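Local coordinates for protein CELL division inhibitor (Pyrococcus furiosus, PDB 1G3Q) that binds ADP and magnesium and probably hydrolyses ATP as a MinD-type P-loop ATPase of the cell division apparatus, at residues A[28-33]-A[229-234]; A[23-28]-A[212-217]; A[134-139]-A[164-169]. All coordinates share one frame; numbering follows the deposited sequence.

Contact 1: A[28-33]-A[229-234]; sequences GDRGRK and LAEEIE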
loop_
_atom_site.group_PDB
_atom_site.type_symbol
_atom_site.label_atom_id
_atom_site.label_comp_id
_atom_site.label_asym_id
_atom_site.label_seq_id
_atom_site.Cartn_x
_atom_site.Cartn_y
_atom_site.Cartn_z
ATOM N N GLY A 28 -6.220 -2.078 -11.640
ATOM C CA GLY A 28 -6.999 -3.203 -12.115
ATOM C C GLY A 28 -7.997 -2.746 -13.161
ATOM O O GLY A 28 -8.272 -3.452 -14.132
ATOM N N ASP A 29 -8.535 -1.549 -12.964
ATOM C CA ASP A 29 -9.513 -0.995 -13.885
ATOM C C ASP A 29 -8.869 -0.622 -15.218
ATOM O O ASP A 29 -9.557 -0.477 -16.223
ATOM C CB ASP A 29 -10.189 0.226 -13.255
ATOM C CG ASP A 29 -11.454 0.635 -13.984
ATOM O OD1 ASP A 29 -12.228 -0.262 -14.387
ATOM O OD2 ASP A 29 -11.689 1.853 -14.144
ATOM N N ARG A 30 -7.547 -0.471 -15.223
ATOM C CA ARG A 30 -6.828 -0.125 -16.445
ATOM C C ARG A 30 -6.415 -1.401 -17.171
ATOM O O ARG A 30 -5.744 -1.352 -18.203
ATOM C CB ARG A 30 -5.592 0.722 -16.115
ATOM C CG ARG A 30 -5.924 2.071 -15.491
ATOM C CD ARG A 30 -4.680 2.765 -14.968
ATOM N NE ARG A 30 -3.773 3.168 -16.038
ATOM C CZ ARG A 30 -3.977 4.204 -16.846
ATOM N NH1 ARG A 30 -5.060 4.955 -16.708
ATOM N NH2 ARG A 30 -3.098 4.486 -17.798
ATOM N N GLY A 31 -6.816 -2.544 -16.621
ATOM C CA GLY A 31 -6.497 -3.817 -17.240
ATOM C C GLY A 31 -5.277 -4.547 -16.701
ATOM O O GLY A 31 -4.908 -5.589 -17.234
ATOM N N ARG A 32 -4.650 -4.018 -15.655
ATOM C CA ARG A 32 -3.469 -4.659 -15.081
ATOM C C ARG A 32 -3.875 -5.656 -13.996
ATOM O O ARG A 32 -4.789 -5.385 -13.215
ATOM C CB ARG A 32 -2.532 -3.607 -14.478
ATOM C CG ARG A 32 -2.276 -2.406 -15.382
ATOM C CD ARG A 32 -1.644 -2.809 -16.710
ATOM N NE ARG A 32 -1.603 -1.688 -17.646
ATOM C CZ ARG A 32 -1.020 -1.726 -18.841
ATOM N NH1 ARG A 32 -1.037 -0.653 -19.625
ATOM N NH2 ARG A 32 -0.409 -2.832 -19.252
ATOM N N LYS A 33 -3.201 -6.801 -13.951
ATOM C CA LYS A 33 -3.500 -7.823 -12.948
ATOM C C LYS A 33 -2.757 -7.455 -11.670
ATOM O O LYS A 33 -1.524 -7.432 -11.641
ATOM C CB LYS A 33 -3.066 -9.204 -13.442
ATOM C CG LYS A 33 -3.509 -10.351 -12.543
ATOM C CD LYS A 33 -3.084 -11.698 -13.113
ATOM C CE LYS A 33 -3.424 -12.838 -12.167
ATOM N NZ LYS A 33 -2.903 -14.148 -12.667
ATOM N N LEU A 229 -2.798 8.931 -10.204
ATOM C CA LEU A 229 -1.651 8.270 -9.590
ATOM C C LEU A 229 -1.369 6.957 -10.318
ATOM O O LEU A 229 -0.216 6.634 -10.610
ATOM C CB LEU A 229 -1.909 7.974 -8.107
ATOM C CG LEU A 229 -0.780 7.164 -7.444
ATOM C CD1 LEU A 229 0.503 7.997 -7.431
ATOM C CD2 LEU A 229 -1.165 6.767 -6.026
ATOM N N ALA A 230 -2.424 6.197 -10.601
ATOM C CA ALA A 230 -2.287 4.922 -11.294
ATOM C C ALA A 230 -1.629 5.143 -12.652
ATOM O O ALA A 230 -0.788 4.358 -13.081
ATOM C CB ALA A 230 -3.647 4.272 -11.473
ATOM N N GLU A 231 -2.024 6.221 -13.322
ATOM C CA GLU A 231 -1.464 6.556 -14.625
ATOM C C GLU A 231 0.036 6.805 -14.467
ATOM O O GLU A 231 0.845 6.276 -15.229
ATOM C CB GLU A 231 -2.144 7.809 -15.183
ATOM C CG GLU A 231 -1.884 8.053 -16.662
ATOM C CD GLU A 231 -2.403 9.400 -17.132
ATOM O OE1 GLU A 231 -3.495 9.808 -16.678
ATOM O OE2 GLU A 231 -1.725 10.045 -17.960
ATOM N N GLU A 232 0.400 7.603 -13.465
ATOM C CA GLU A 232 1.803 7.919 -13.206
ATOM C C GLU A 232 2.633 6.680 -12.883
ATOM O O GLU A 232 3.745 6.522 -13.390
ATOM C CB GLU A 232 1.923 8.917 -12.052
ATOM C CG GLU A 232 1.480 10.330 -12.385
ATOM C CD GLU A 232 2.235 10.914 -13.570
ATOM O OE1 GLU A 232 3.473 10.747 -13.631
ATOM O OE2 GLU A 232 1.588 11.547 -14.434
ATOM N N ILE A 233 2.100 5.811 -12.029
ATOM C CA ILE A 233 2.798 4.588 -11.648
ATOM C C ILE A 233 3.154 3.770 -12.887
ATOM O O ILE A 233 4.263 3.239 -12.993
ATOM C CB ILE A 233 1.931 3.717 -10.700
ATOM C CG1 ILE A 233 1.741 4.434 -9.361
ATOM C CG2 ILE A 233 2.574 2.354 -10.497
ATOM C CD1 ILE A 233 3.033 4.734 -8.633
ATOM N N GLU A 234 2.216 3.671 -13.823
ATOM C CA GLU A 234 2.454 2.916 -15.046
ATOM C C GLU A 234 3.560 3.542 -15.887
ATOM O O GLU A 234 4.372 2.833 -16.483
ATOM C CB GLU A 234 1.177 2.828 -15.884
ATOM C CG GLU A 234 0.040 2.076 -15.224
ATOM C CD GLU A 234 -1.051 1.717 -16.213
ATOM O OE1 GLU A 234 -1.514 2.622 -16.937
ATOM O OE2 GLU A 234 -1.444 0.533 -16.270
#
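Glu-234 holds two arginines at once, one on each carboxylate oxygen. OE1 forms a salt bridge with Arg-30 and takes both N-H groups on one edge of its guanidinium, rather than each oxygen taking one. NH2 of Arg-30 lies 2.6 Å from OE1, which it meets nearly along the C-O axis, with OE1 almost in the guanidinium plane; the 2.5 Å from NE of Arg-30 to OE1 is shorter than usual, and its exact length should not be pressed. The planes of guanidinium and carboxylate stand steeply to each other. The other oxygen, OE2, is 2.6 Å from NE of Arg-32. It is used on its syn side, but the donor lies 29° out of the carboxylate plane, and the N-H...O angle of 130° marks a bent bond.

The bend of Arg-30 at chi3 (67°) turns its guanidinium so that one face lies under CA of Glu-231, 4.1 Å above the plane. On the way CD of Arg-30 rests against CB of Ala-230, 3.9 Å off, so the aliphatic part of the arginine is packed as well as its charge paired.

Arg-30 and Arg-32 bracket Gly-31 just past the end of helix 16-29. Gly-31, with positive phi, closes the helix in a Schellman motif: its N bonds to O of Gly-28, which also accepts from Asn-80, and N of Arg-32 probably bonds to O of Leu-27. Two positive groups facing one carboxylate at the protein surface would be expected to keep Glu-234 ionised, and the three-residue network ties the exit of helix 16-29 to the C-terminal helix electrostatically.

Contact 2: A[23-28]-A[212-217]; sequences LSVALG and PAVKYK
The last turns of helix 16-29 and the short helix 213-216 approach most closely at Ala-26 and Val-214, whose CA atoms are 6.6 Å apart, with no hydrogen bond between the segments. Val-25 fills the interface. Its CB and CG1 each lie 3.7 Å from CG1 of Val-214, and the two valines pass each other in opposite directions. The branches of Val-214 divide the work: with chi1 at 68°, CG1 sits between backbone N and carbonyl carbon and faces Val-25, while CG2 reaches CB of Ala-26 at 4.1 Å. The other methyl of Val-25, CG2, meets CG of Pro-212 at 3.8 Å, the two side chains crossing at about a right angle. Lys-215 adds only the root of its side chain, CB lying 4.1 Å from CG1 of Val-25, before its extended chain leads away.

Helix 16-29 starts within the P-loop, at Lys-16, and Pro-212 lies about 7 Å, side chain to side chain, from ADP-binding Thr-18. Pro-212 is the N-cap residue of helix 213-216, and its O accepts from N of Lys-215 and N of Tyr-216, both at 2.9 Å, from opposite faces of the carbonyl plane. Beyond the two segments, Phe-78 touches both Pro-212 and Lys-215, and Val-214 also packs on Val-227 of helix 221-235.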
loop_
_atom_site.group_PDB
_atom_site.type_symbol
_atom_site.label_atom_id
_atom_site.label_comp_id
_atom_site.label_asym_id
_atom_site.label_seq_id
_atom_site.Cartn_x
_atom_site.Cartn_y
_atom_site.Cartn_z
ATOM N N LEU A 23 -5.135 2.342 -5.301
ATOM C CA LEU A 23 -4.219 2.170 -6.424
ATOM C C LEU A 23 -4.455 0.802 -7.069
ATOM O O LEU A 23 -4.433 0.670 -8.293
ATOM C CB LEU A 23 -2.763 2.294 -5.954
ATOM C CG LEU A 23 -1.673 2.173 -7.028
ATOM C CD1 LEU A 23 -1.919 3.193 -8.141
ATOM C CD2 LEU A 23 -0.307 2.396 -6.384
ATOM N N SER A 24 -4.688 -0.217 -6.243
ATOM C CA SER A 24 -4.946 -1.560 -6.755
ATOM C C SER A 24 -6.148 -1.568 -7.695
ATOM O O SER A 24 -6.082 -2.107 -8.806
ATOM C CB SER A 24 -5.222 -2.539 -5.609
ATOM O OG SER A 24 -4.059 -2.793 -4.846
ATOM N N VAL A 25 -7.250 -0.980 -7.237
ATOM C CA VAL A 25 -8.471 -0.937 -8.028
ATOM C C VAL A 25 -8.296 -0.082 -9.283
ATOM O O VAL A 25 -8.775 -0.450 -10.358
ATOM C CB VAL A 25 -9.661 -0.403 -7.190
ATOM C CG1 VAL A 25 -10.926 -0.369 -8.039
ATOM C CG2 VAL A 25 -9.887 -1.306 -5.972
ATOM N N ALA A 26 -7.612 1.051 -9.148
ATOM C CA ALA A 26 -7.375 1.928 -10.290
ATOM C C ALA A 26 -6.574 1.184 -11.362
ATOM O O ALA A 26 -6.930 1.206 -12.541
ATOM C CB ALA A 26 -6.626 3.184 -9.847
ATOM N N LEU A 27 -5.494 0.523 -10.953
ATOM C CA LEU A 27 -4.668 -0.228 -11.896
ATOM C C LEU A 27 -5.442 -1.406 -12.483
ATOM O O LEU A 27 -5.330 -1.708 -13.678
ATOM C CB LEU A 27 -3.393 -0.729 -11.207
ATOM C CG LEU A 27 -2.324 0.316 -10.865
ATOM C CD1 LEU A 27 -1.256 -0.318 -9.986
ATOM C CD2 LEU A 27 -1.702 0.863 -12.154
ATOM N N GLY A 28 -6.220 -2.078 -11.640
ATOM C CA GLY A 28 -6.999 -3.203 -12.115
ATOM C C GLY A 28 -7.997 -2.746 -13.161
ATOM O O GLY A 28 -8.272 -3.452 -14.132
ATOM N N PRO A 212 -13.157 0.860 -2.285
ATOM C CA PRO A 212 -12.309 2.044 -2.463
ATOM C C PRO A 212 -13.011 3.165 -3.220
ATOM O O PRO A 212 -13.673 2.928 -4.234
ATOM C CB PRO A 212 -11.101 1.490 -3.211
ATOM C CG PRO A 212 -10.979 0.101 -2.631
ATOM C CD PRO A 212 -12.427 -0.367 -2.649
ATOM N N ALA A 213 -12.854 4.385 -2.717
ATOM C CA ALA A 213 -13.475 5.557 -3.318
ATOM C C ALA A 213 -13.256 5.671 -4.819
ATOM O O ALA A 213 -14.130 6.152 -5.541
ATOM C CB ALA A 213 -12.979 6.819 -2.623
ATOM N N VAL A 214 -12.099 5.225 -5.302
ATOM C CA VAL A 214 -11.814 5.326 -6.726
ATOM C C VAL A 214 -12.939 4.695 -7.540
ATOM O O VAL A 214 -13.238 5.152 -8.641
ATOM C CB VAL A 214 -10.445 4.675 -7.087
ATOM C CG1 VAL A 214 -10.501 3.172 -6.896
ATOM C CG2 VAL A 214 -10.066 5.021 -8.522
ATOM N N LYS A 215 -13.580 3.663 -6.993
ATOM C CA LYS A 215 -14.680 3.021 -7.701
ATOM C C LYS A 215 -16.044 3.367 -7.105
ATOM O O LYS A 215 -16.999 3.614 -7.838
ATOM C CB LYS A 215 -14.512 1.499 -7.717
ATOM C CG LYS A 215 -15.479 0.813 -8.685
ATOM C CD LYS A 215 -15.265 -0.693 -8.746
ATOM C CE LYS A 215 -16.229 -1.329 -9.731
ATOM N NZ LYS A 215 -16.115 -2.811 -9.756
ATOM N N TYR A 216 -16.129 3.391 -5.778
ATOM C CA TYR A 216 -17.385 3.685 -5.089
ATOM C C TYR A 216 -17.933 5.071 -5.450
ATOM O O TYR A 216 -19.113 5.211 -5.758
ATOM C CB TYR A 216 -17.179 3.558 -3.571
ATOM C CG TYR A 216 -18.453 3.557 -2.742
ATOM C CD1 TYR A 216 -19.547 2.764 -3.095
ATOM C CD2 TYR A 216 -18.543 4.313 -1.575
ATOM C CE1 TYR A 216 -20.703 2.729 -2.294
ATOM C CE2 TYR A 216 -19.685 4.284 -0.774
ATOM C CZ TYR A 216 -20.759 3.494 -1.139
ATOM O OH TYR A 216 -21.894 3.492 -0.354
ATOM N N LYS A 217 -17.079 6.093 -5.408
ATOM C CA LYS A 217 -17.496 7.456 -5.753
ATOM C C LYS A 217 -16.491 7.989 -6.776
ATOM O O LYS A 217 -15.636 8.820 -6.464
ATOM C CB LYS A 217 -17.533 8.324 -4.489
ATOM C CG LYS A 217 -18.462 7.748 -3.414
ATOM C CD LYS A 217 -18.603 8.646 -2.187
ATOM C CE LYS A 217 -19.304 9.948 -2.533
ATOM N NZ LYS A 217 -19.674 10.710 -1.311
#

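Contact 3: A[134-139]-A[164-169]; sequences GEEALL and AILGFV
Ala-137 and Leu-139 make four of the five backbone bonds that pair two parallel strands, each giving its N-H and its C=O; the fifth runs from N of Ala-164 to O of Glu-135. N of Ala-137 reaches O of Ala-164 at 2.9 Å, and O of Ala-137 accepts from N of Leu-166 at 3.0 Å. N of Leu-139 lies 3.0 Å from O of Gly-167, while O of Leu-139 takes N of Val-169 at 2.7 Å. Ala-137 pairs with Ile-165 and Leu-139 with Phe-168, so a step of two residues on one strand is matched by three on the other; the extra residue falls at Leu-166, with helical backbone angles (-64°/-37°), next to Gly-167.

Side chains pack on both faces. On one, CB of Ala-137 meets CD1 of Ile-165 at 3.9 Å and CB of Leu-139 meets CB of Phe-168 at 3.6 Å; on the other, CG of Leu-138 lies anti to the backbone N (chi1 178°), which brings CD1 within 3.8 Å of CG2 of Val-169.

Helix 145-160 connects the two strands in a beta-alpha-beta crossover of the P-loop ATPase sheet and covers the Ala-137 and Ile-165 face through Leu-158. Strand 3-8 bonds to Glu-136 and Leu-138 along the other edge, and OE1 of Glu-136, beside both methyls of Leu-166, is paired with Arg-3. Past Val-169 the strand reaches ADP-binding Asn-171.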
loop_
_atom_site.group_PDB
_atom_site.type_symbol
_atom_site.label_atom_id
_atom_site.label_comp_id
_atom_site.label_asym_id
_atom_site.label_seq_id
_atom_site.Cartn_x
_atom_site.Cartn_y
_atom_site.Cartn_z
ATOM N N GLY A 134 9.614 -5.730 -1.336
ATOM C CA GLY A 134 9.387 -5.078 -2.617
ATOM C C GLY A 134 10.658 -4.710 -3.370
ATOM O O GLY A 134 11.756 -4.775 -2.820
ATOM N N GLU A 135 10.501 -4.327 -4.636
ATOM C CA GLU A 135 11.623 -3.936 -5.493
ATOM C C GLU A 135 11.583 -2.425 -5.673
ATOM O O GLU A 135 12.602 -1.787 -5.939
ATOM C CB GLU A 135 11.496 -4.580 -6.874
ATOM C CG GLU A 135 11.242 -6.067 -6.871
ATOM C CD GLU A 135 10.804 -6.570 -8.237
ATOM O OE1 GLU A 135 9.815 -6.027 -8.791
ATOM O OE2 GLU A 135 11.442 -7.508 -8.754
ATOM N N GLU A 136 10.381 -1.871 -5.554
ATOM C CA GLU A 136 10.145 -0.443 -5.696
ATOM C C GLU A 136 9.422 0.044 -4.451
ATOM O O GLU A 136 8.773 -0.740 -3.756
ATOM C CB GLU A 136 9.257 -0.171 -6.908
ATOM C CG GLU A 136 9.793 -0.688 -8.229
ATOM C CD GLU A 136 8.745 -0.649 -9.323
ATOM O OE1 GLU A 136 8.026 0.366 -9.424
ATOM O OE2 GLU A 136 8.641 -1.630 -10.088
ATOM N N ALA A 137 9.514 1.340 -4.182
ATOM C CA ALA A 137 8.859 1.911 -3.018
ATOM C C ALA A 137 8.103 3.191 -3.350
ATOM O O ALA A 137 8.614 4.077 -4.040
ATOM C CB ALA A 137 9.885 2.184 -1.918
ATOM N N LEU A 138 6.870 3.269 -2.862
ATOM C CA LEU A 138 6.044 4.449 -3.060
ATOM C C LEU A 138 5.861 5.034 -1.668
ATOM O O LEU A 138 5.171 4.457 -0.830
ATOM C CB LEU A 138 4.680 4.075 -3.654
ATOM C CG LEU A 138 3.707 5.243 -3.854
ATOM C CD1 LEU A 138 4.301 6.241 -4.839
ATOM C CD2 LEU A 138 2.368 4.727 -4.371
ATOM N N LEU A 139 6.492 6.175 -1.421
ATOM C CA LEU A 139 6.405 6.813 -0.119
ATOM C C LEU A 139 5.062 7.500 0.077
ATOM O O LEU A 139 4.586 8.218 -0.803
ATOM C CB LEU A 139 7.533 7.842 0.045
ATOM C CG LEU A 139 8.945 7.419 -0.379
ATOM C CD1 LEU A 139 9.929 8.531 -0.018
ATOM C CD2 LEU A 139 9.342 6.125 0.306
ATOM N N ALA A 164 14.112 0.686 -5.682
ATOM C CA ALA A 164 13.963 1.846 -6.547
ATOM C C ALA A 164 12.855 2.706 -5.951
ATOM O O ALA A 164 11.714 2.251 -5.812
ATOM C CB ALA A 164 13.584 1.405 -7.956
ATOM N N ILE A 165 13.188 3.938 -5.582
ATOM C CA ILE A 165 12.207 4.838 -4.993
ATOM C C ILE A 165 11.475 5.588 -6.098
ATOM O O ILE A 165 12.023 6.504 -6.717
ATOM C CB ILE A 165 12.874 5.856 -4.049
ATOM C CG1 ILE A 165 13.886 5.147 -3.142
ATOM C CG2 ILE A 165 11.809 6.558 -3.217
ATOM C CD1 ILE A 165 13.308 4.003 -2.315
ATOM N N LEU A 166 10.231 5.190 -6.338
ATOM C CA LEU A 166 9.402 5.791 -7.376
ATOM C C LEU A 166 9.103 7.258 -7.118
ATOM O O LEU A 166 9.051 8.066 -8.048
ATOM C CB LEU A 166 8.081 5.029 -7.488
ATOM C CG LEU A 166 8.157 3.545 -7.841
ATOM C CD1 LEU A 166 6.760 2.939 -7.805
ATOM C CD2 LEU A 166 8.773 3.381 -9.219
ATOM N N GLY A 167 8.901 7.593 -5.849
ATOM C CA GLY A 167 8.583 8.958 -5.477
ATOM C C GLY A 167 7.644 8.921 -4.288
ATOM O O GLY A 167 7.594 7.915 -3.578
ATOM N N PHE A 168 6.891 9.993 -4.066
ATOM C CA PHE A 168 5.979 10.016 -2.934
ATOM C C PHE A 168 4.592 10.560 -3.251
ATOM O O PHE A 168 4.376 11.223 -4.268
ATOM C CB PHE A 168 6.598 10.811 -1.775
ATOM C CG PHE A 168 6.527 12.309 -1.941
ATOM C CD1 PHE A 168 5.598 13.057 -1.221
ATOM C CD2 PHE A 168 7.405 12.976 -2.793
ATOM C CE1 PHE A 168 5.544 14.446 -1.342
ATOM C CE2 PHE A 168 7.360 14.367 -2.923
ATOM C CZ PHE A 168 6.428 15.102 -2.196
ATOM N N VAL A 169 3.655 10.249 -2.362
ATOM C CA VAL A 169 2.277 10.698 -2.482
ATOM C C VAL A 169 2.003 11.605 -1.293
ATOM O O VAL A 169 2.284 11.242 -0.149
ATOM C CB VAL A 169 1.286 9.509 -2.425
ATOM C CG1 VAL A 169 -0.151 10.025 -2.422
ATOM C CG2 VAL A 169 1.514 8.579 -3.611
#

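How the contacts relate
From the N terminus, helix 16-29 supplies the first segment of contact 2, and the turn that ends it that of contact 1; the two share Gly-28. The chain then builds most of the sheet; contact 3 closes a short loop of 24 residues, and lies wholly within the far longer loops of the other two. Contact 2 closes next, at helix 213-216, and contact 1 last, at helix 221-235; because 23-28 precedes 28-33 and 212-217 precedes 229-234, these two loops cross. Ala-230 packs on Leu-23 and Ala-26, linking them directly. Contact 3 joins through Leu-229 with Val-169, and Leu-23 with Leu-138, tying helices 16-29 and 221-235 to the sheet.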